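Local coordinates for protein mitochondrial import inner membrane translocase subunit TIM21 (Saccharomyces cerevisiae, PDB 2CIU) that helps mitochondria import proteins, its intermembrane-space domain binding Tom22 as part of the TIM23 complex and so keeping the TOM and TIM23 translocases in close contact, at residues 7-18 / 71-79. Numbering follows the deposited sequence.
Sequences DTQLFNRAVSMV and HHYMRFHVE
Phe11 and Phe76 meet edge-to-face in a T-shaped pair, their ring centroids 5.0 Å apart and their planes at 84°. The edge of Phe11 does the pointing: its CE1 comes 3.7 Å from CD1 of Phe76, over one face of that ring. Phe76 leaves the strand on the helix side, and with CG between the backbone N and the carbonyl carbon (chi1 62°) its ring offers a face to Phe11, while its far end reaches the helix backbone, with CZ 3.7 Å from Val15 N. Ala14 CB lies at the edge of the same ring, 3.8 Å from CE2, while Val15 CB approaches CE1.

Met74 extends the contact toward the start of the helix. Its first two torsions, both extended, carry SD up to Phe11 CB, and a bend at the last one turns CE to within 3.6 Å of Asp7 O, with Leu10 CD2 also near that methyl. At the other end, Val78 CG2 is shared by Val15 CG2 at 3.9 Å and Val18 CG1 at 4.0 Å. No hydrogen bond joins 7-18 to 71-79, so apolar fit dominates.

Further out, Ala42 of strand 41-48 touches Phe11 and Val15; on strand 101-108, Phe102 meets Leu10 and Met105 meets Ala14. Ser60 hydrogen-bonds both Asp7 OD1 and His72 ND1, a partner common to both segments. The axes of helix and strand pass 9.9 Å apart at -39°, and His72, Met74, Phe76 and Val78 turn one strand face to the helix. An N-terminal helix packed across a curved antiparallel sheet is consistent with the NTF2 clan, to which the TIM21 family belongs.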
loop_
_atom_site.group_PDB
_atom_site.type_symbol
_atom_site.label_atom_id
_atom_site.label_comp_id
_atom_site.label_asym_id
_atom_site.label_seq_id
_atom_site.Cartn_x
_atom_site.Cartn_y
_atom_site.Cartn_z
ATOM N N ASP A 7 -8.271 4.987 9.657
ATOM C CA ASP A 7 -7.636 5.024 8.347
ATOM C C ASP A 7 -6.303 5.772 8.366
ATOM O O ASP A 7 -5.390 5.434 7.627
ATOM C CB ASP A 7 -8.561 5.679 7.318
ATOM C CG ASP A 7 -9.700 4.774 6.903
ATOM O OD1 ASP A 7 -9.587 3.558 7.128
ATOM O OD2 ASP A 7 -10.695 5.279 6.341
ATOM N N THR A 8 -6.200 6.790 9.214
ATOM C CA THR A 8 -4.966 7.551 9.284
ATOM C C THR A 8 -3.828 6.657 9.767
ATOM O O THR A 8 -2.757 6.628 9.164
ATOM C CB THR A 8 -5.116 8.764 10.223
ATOM O OG1 THR A 8 -6.083 9.669 9.676
ATOM C CG2 THR A 8 -3.779 9.489 10.378
ATOM N N GLN A 9 -4.062 5.910 10.841
ATOM C CA GLN A 9 -3.024 5.021 11.354
ATOM C C GLN A 9 -2.747 3.890 10.379
ATOM O O GLN A 9 -1.607 3.477 10.205
ATOM C CB GLN A 9 -3.414 4.457 12.728
ATOM C CG GLN A 9 -3.625 5.554 13.757
ATOM C CD GLN A 9 -3.579 5.080 15.203
ATOM O OE1 GLN A 9 -4.111 5.746 16.086
ATOM N NE2 GLN A 9 -2.932 3.946 15.452
ATOM N N LEU A 10 -3.790 3.402 9.721
ATOM C CA LEU A 10 -3.622 2.314 8.771
ATOM C C LEU A 10 -2.699 2.760 7.633
ATOM O O LEU A 10 -1.778 2.041 7.238
ATOM C CB LEU A 10 -4.994 1.899 8.227
ATOM C CG LEU A 10 -5.108 0.536 7.555
ATOM C CD1 LEU A 10 -4.757 -0.556 8.553
ATOM C CD2 LEU A 10 -6.531 0.351 7.042
ATOM N N PHE A 11 -2.952 3.961 7.123
ATOM C CA PHE A 11 -2.147 4.530 6.053
ATOM C C PHE A 11 -0.721 4.849 6.524
ATOM O O PHE A 11 0.246 4.516 5.851
ATOM C CB PHE A 11 -2.802 5.809 5.528
ATOM C CG PHE A 11 -1.898 6.636 4.655
ATOM C CD1 PHE A 11 -1.590 6.239 3.356
ATOM C CD2 PHE A 11 -1.311 7.790 5.156
ATOM C CE1 PHE A 11 -0.706 6.981 2.567
ATOM C CE2 PHE A 11 -0.427 8.536 4.375
ATOM C CZ PHE A 11 -0.123 8.135 3.083
ATOM N N ASN A 12 -0.594 5.492 7.680
ATOM C CA ASN A 12 0.743 5.836 8.168
ATOM C C ASN A 12 1.614 4.599 8.334
ATOM O O ASN A 12 2.790 4.576 7.973
ATOM C CB ASN A 12 0.655 6.575 9.509
ATOM C CG ASN A 12 0.146 8.001 9.364
ATOM O OD1 ASN A 12 0.101 8.558 8.260
ATOM N ND2 ASN A 12 -0.232 8.605 10.488
ATOM N N ARG A 13 1.020 3.553 8.885
ATOM C CA ARG A 13 1.718 2.313 9.109
ATOM C C ARG A 13 2.128 1.661 7.785
ATOM O O ARG A 13 3.263 1.211 7.609
ATOM C CB ARG A 13 0.790 1.401 9.907
ATOM C CG ARG A 13 1.289 0.023 10.175
ATOM C CD ARG A 13 0.208 -0.653 10.988
ATOM N NE ARG A 13 0.422 -2.077 11.136
ATOM C CZ ARG A 13 -0.528 -2.910 11.538
ATOM N NH1 ARG A 13 -1.739 -2.439 11.823
ATOM N NH2 ARG A 13 -0.267 -4.202 11.647
ATOM N N ALA A 14 1.189 1.627 6.843
ATOM C CA ALA A 14 1.437 1.017 5.551
ATOM C C ALA A 14 2.445 1.766 4.686
ATOM O O ALA A 14 3.353 1.163 4.130
ATOM C CB ALA A 14 0.113 0.858 4.802
ATOM N N VAL A 15 2.291 3.081 4.581
ATOM C CA VAL A 15 3.199 3.849 3.747
ATOM C C VAL A 15 4.607 3.819 4.337
ATOM O O VAL A 15 5.598 3.853 3.603
ATOM C CB VAL A 15 2.693 5.307 3.562
ATOM C CG1 VAL A 15 2.871 6.108 4.853
ATOM C CG2 VAL A 15 3.415 5.956 2.400
ATOM N N SER A 16 4.699 3.723 5.658
ATOM C CA SER A 16 6.012 3.666 6.285
ATOM C C SER A 16 6.726 2.375 5.915
ATOM O O SER A 16 7.934 2.371 5.678
ATOM C CB SER A 16 5.882 3.804 7.799
ATOM O OG SER A 16 5.421 5.104 8.120
ATOM N N MET A 17 5.983 1.271 5.844
ATOM C CA MET A 17 6.566 -0.010 5.464
ATOM C C MET A 17 7.082 0.025 4.031
ATOM O O MET A 17 8.149 -0.497 3.722
ATOM C CB MET A 17 5.525 -1.118 5.546
ATOM C CG MET A 17 5.028 -1.444 6.920
ATOM S SD MET A 17 3.696 -2.646 6.735
ATOM C CE MET A 17 4.547 -3.896 5.858
ATOM N N VAL A 18 6.293 0.619 3.146
ATOM C CA VAL A 18 6.652 0.714 1.745
ATOM C C VAL A 18 7.912 1.543 1.538
ATOM O O VAL A 18 8.826 1.144 0.820
ATOM C CB VAL A 18 5.498 1.350 0.948
ATOM C CG1 VAL A 18 5.894 1.521 -0.517
ATOM C CG2 VAL A 18 4.250 0.491 1.095
ATOM N N HIS A 71 -13.376 -6.821 6.679
ATOM C CA HIS A 71 -12.018 -6.616 6.180
ATOM C C HIS A 71 -11.965 -5.189 5.646
ATOM O O HIS A 71 -12.943 -4.695 5.084
ATOM C CB HIS A 71 -11.679 -7.579 5.035
ATOM C CG HIS A 71 -11.582 -9.012 5.450
ATOM N ND1 HIS A 71 -10.664 -9.882 4.904
ATOM C CD2 HIS A 71 -12.304 -9.735 6.339
ATOM C CE1 HIS A 71 -10.825 -11.080 5.438
ATOM N NE2 HIS A 71 -11.813 -11.018 6.312
ATOM N N HIS A 72 -10.833 -4.519 5.837
ATOM C CA HIS A 72 -10.661 -3.158 5.342
ATOM C C HIS A 72 -9.701 -3.189 4.164
ATOM O O HIS A 72 -8.649 -3.825 4.225
ATOM C CB HIS A 72 -10.069 -2.245 6.428
ATOM C CG HIS A 72 -10.988 -2.004 7.582
ATOM N ND1 HIS A 72 -11.577 -0.781 7.821
ATOM C CD2 HIS A 72 -11.428 -2.832 8.558
ATOM C CE1 HIS A 72 -12.342 -0.866 8.894
ATOM N NE2 HIS A 72 -12.270 -2.100 9.360
ATOM N N TYR A 73 -10.069 -2.509 3.086
ATOM C CA TYR A 73 -9.227 -2.453 1.903
ATOM C C TYR A 73 -8.846 -0.997 1.680
ATOM O O TYR A 73 -9.685 -0.106 1.770
ATOM C CB TYR A 73 -9.982 -2.987 0.686
ATOM C CG TYR A 73 -10.363 -4.437 0.829
ATOM C CD1 TYR A 73 -9.545 -5.445 0.339
ATOM C CD2 TYR A 73 -11.543 -4.791 1.479
ATOM C CE1 TYR A 73 -9.893 -6.785 0.485
ATOM C CE2 TYR A 73 -11.901 -6.119 1.637
ATOM C CZ TYR A 73 -11.077 -7.111 1.135
ATOM O OH TYR A 73 -11.450 -8.429 1.271
ATOM N N MET A 74 -7.572 -0.762 1.403
ATOM C CA MET A 74 -7.099 0.592 1.183
ATOM C C MET A 74 -6.096 0.630 0.049
ATOM O O MET A 74 -5.216 -0.233 -0.044
ATOM C CB MET A 74 -6.439 1.133 2.454
ATOM C CG MET A 74 -5.839 2.530 2.275
ATOM S SD MET A 74 -5.024 3.143 3.790
ATOM C CE MET A 74 -6.421 3.775 4.657
ATOM N N ARG A 75 -6.245 1.619 -0.823
ATOM C CA ARG A 75 -5.308 1.791 -1.915
ATOM C C ARG A 75 -4.751 3.201 -1.852
ATOM O O ARG A 75 -5.471 4.148 -1.558
ATOM C CB ARG A 75 -5.985 1.547 -3.266
ATOM C CG ARG A 75 -6.251 0.075 -3.446
ATOM C CD ARG A 75 -6.755 -0.296 -4.804
ATOM N NE ARG A 75 -6.795 -1.752 -4.873
ATOM C CZ ARG A 75 -7.253 -2.450 -5.903
ATOM N NH1 ARG A 75 -7.725 -1.832 -6.977
ATOM N NH2 ARG A 75 -7.232 -3.774 -5.848
ATOM N N PHE A 76 -3.452 3.325 -2.095
ATOM C CA PHE A 76 -2.827 4.643 -2.109
ATOM C C PHE A 76 -1.595 4.579 -2.995
ATOM O O PHE A 76 -1.230 3.515 -3.486
ATOM C CB PHE A 76 -2.480 5.120 -0.680
ATOM C CG PHE A 76 -1.485 4.260 0.042
ATOM C CD1 PHE A 76 -0.111 4.471 -0.106
ATOM C CD2 PHE A 76 -1.918 3.247 0.891
ATOM C CE1 PHE A 76 0.806 3.684 0.590
ATOM C CE2 PHE A 76 -1.008 2.459 1.587
ATOM C CZ PHE A 76 0.359 2.677 1.440
ATOM N N HIS A 77 -0.960 5.720 -3.229
ATOM C CA HIS A 77 0.207 5.729 -4.080
ATOM C C HIS A 77 1.416 6.270 -3.366
ATOM O O HIS A 77 1.285 7.010 -2.399
ATOM C CB HIS A 77 -0.013 6.617 -5.306
ATOM C CG HIS A 77 -1.049 6.104 -6.258
ATOM N ND1 HIS A 77 -2.386 6.423 -6.155
ATOM C CD2 HIS A 77 -0.935 5.304 -7.344
ATOM C CE1 HIS A 77 -3.050 5.843 -7.143
ATOM N NE2 HIS A 77 -2.192 5.162 -7.878
ATOM N N VAL A 78 2.583 5.883 -3.872
ATOM C CA VAL A 78 3.866 6.369 -3.375
ATOM C C VAL A 78 4.578 6.780 -4.655
ATOM O O VAL A 78 4.693 5.997 -5.604
ATOM C CB VAL A 78 4.664 5.289 -2.617
ATOM C CG1 VAL A 78 6.052 5.832 -2.251
ATOM C CG2 VAL A 78 3.915 4.893 -1.339
ATOM N N GLU A 79 5.042 8.024 -4.687
ATOM C CA GLU A 79 5.670 8.569 -5.878
ATOM C C GLU A 79 7.100 9.052 -5.696
ATOM O O GLU A 79 7.398 9.754 -4.732
ATOM C CB GLU A 79 4.829 9.743 -6.392
ATOM C CG GLU A 79 5.450 10.458 -7.593
ATOM C CD GLU A 79 4.672 11.672 -8.059
ATOM O OE1 GLU A 79 5.164 12.363 -8.974
ATOM O OE2 GLU A 79 3.575 11.951 -7.533
#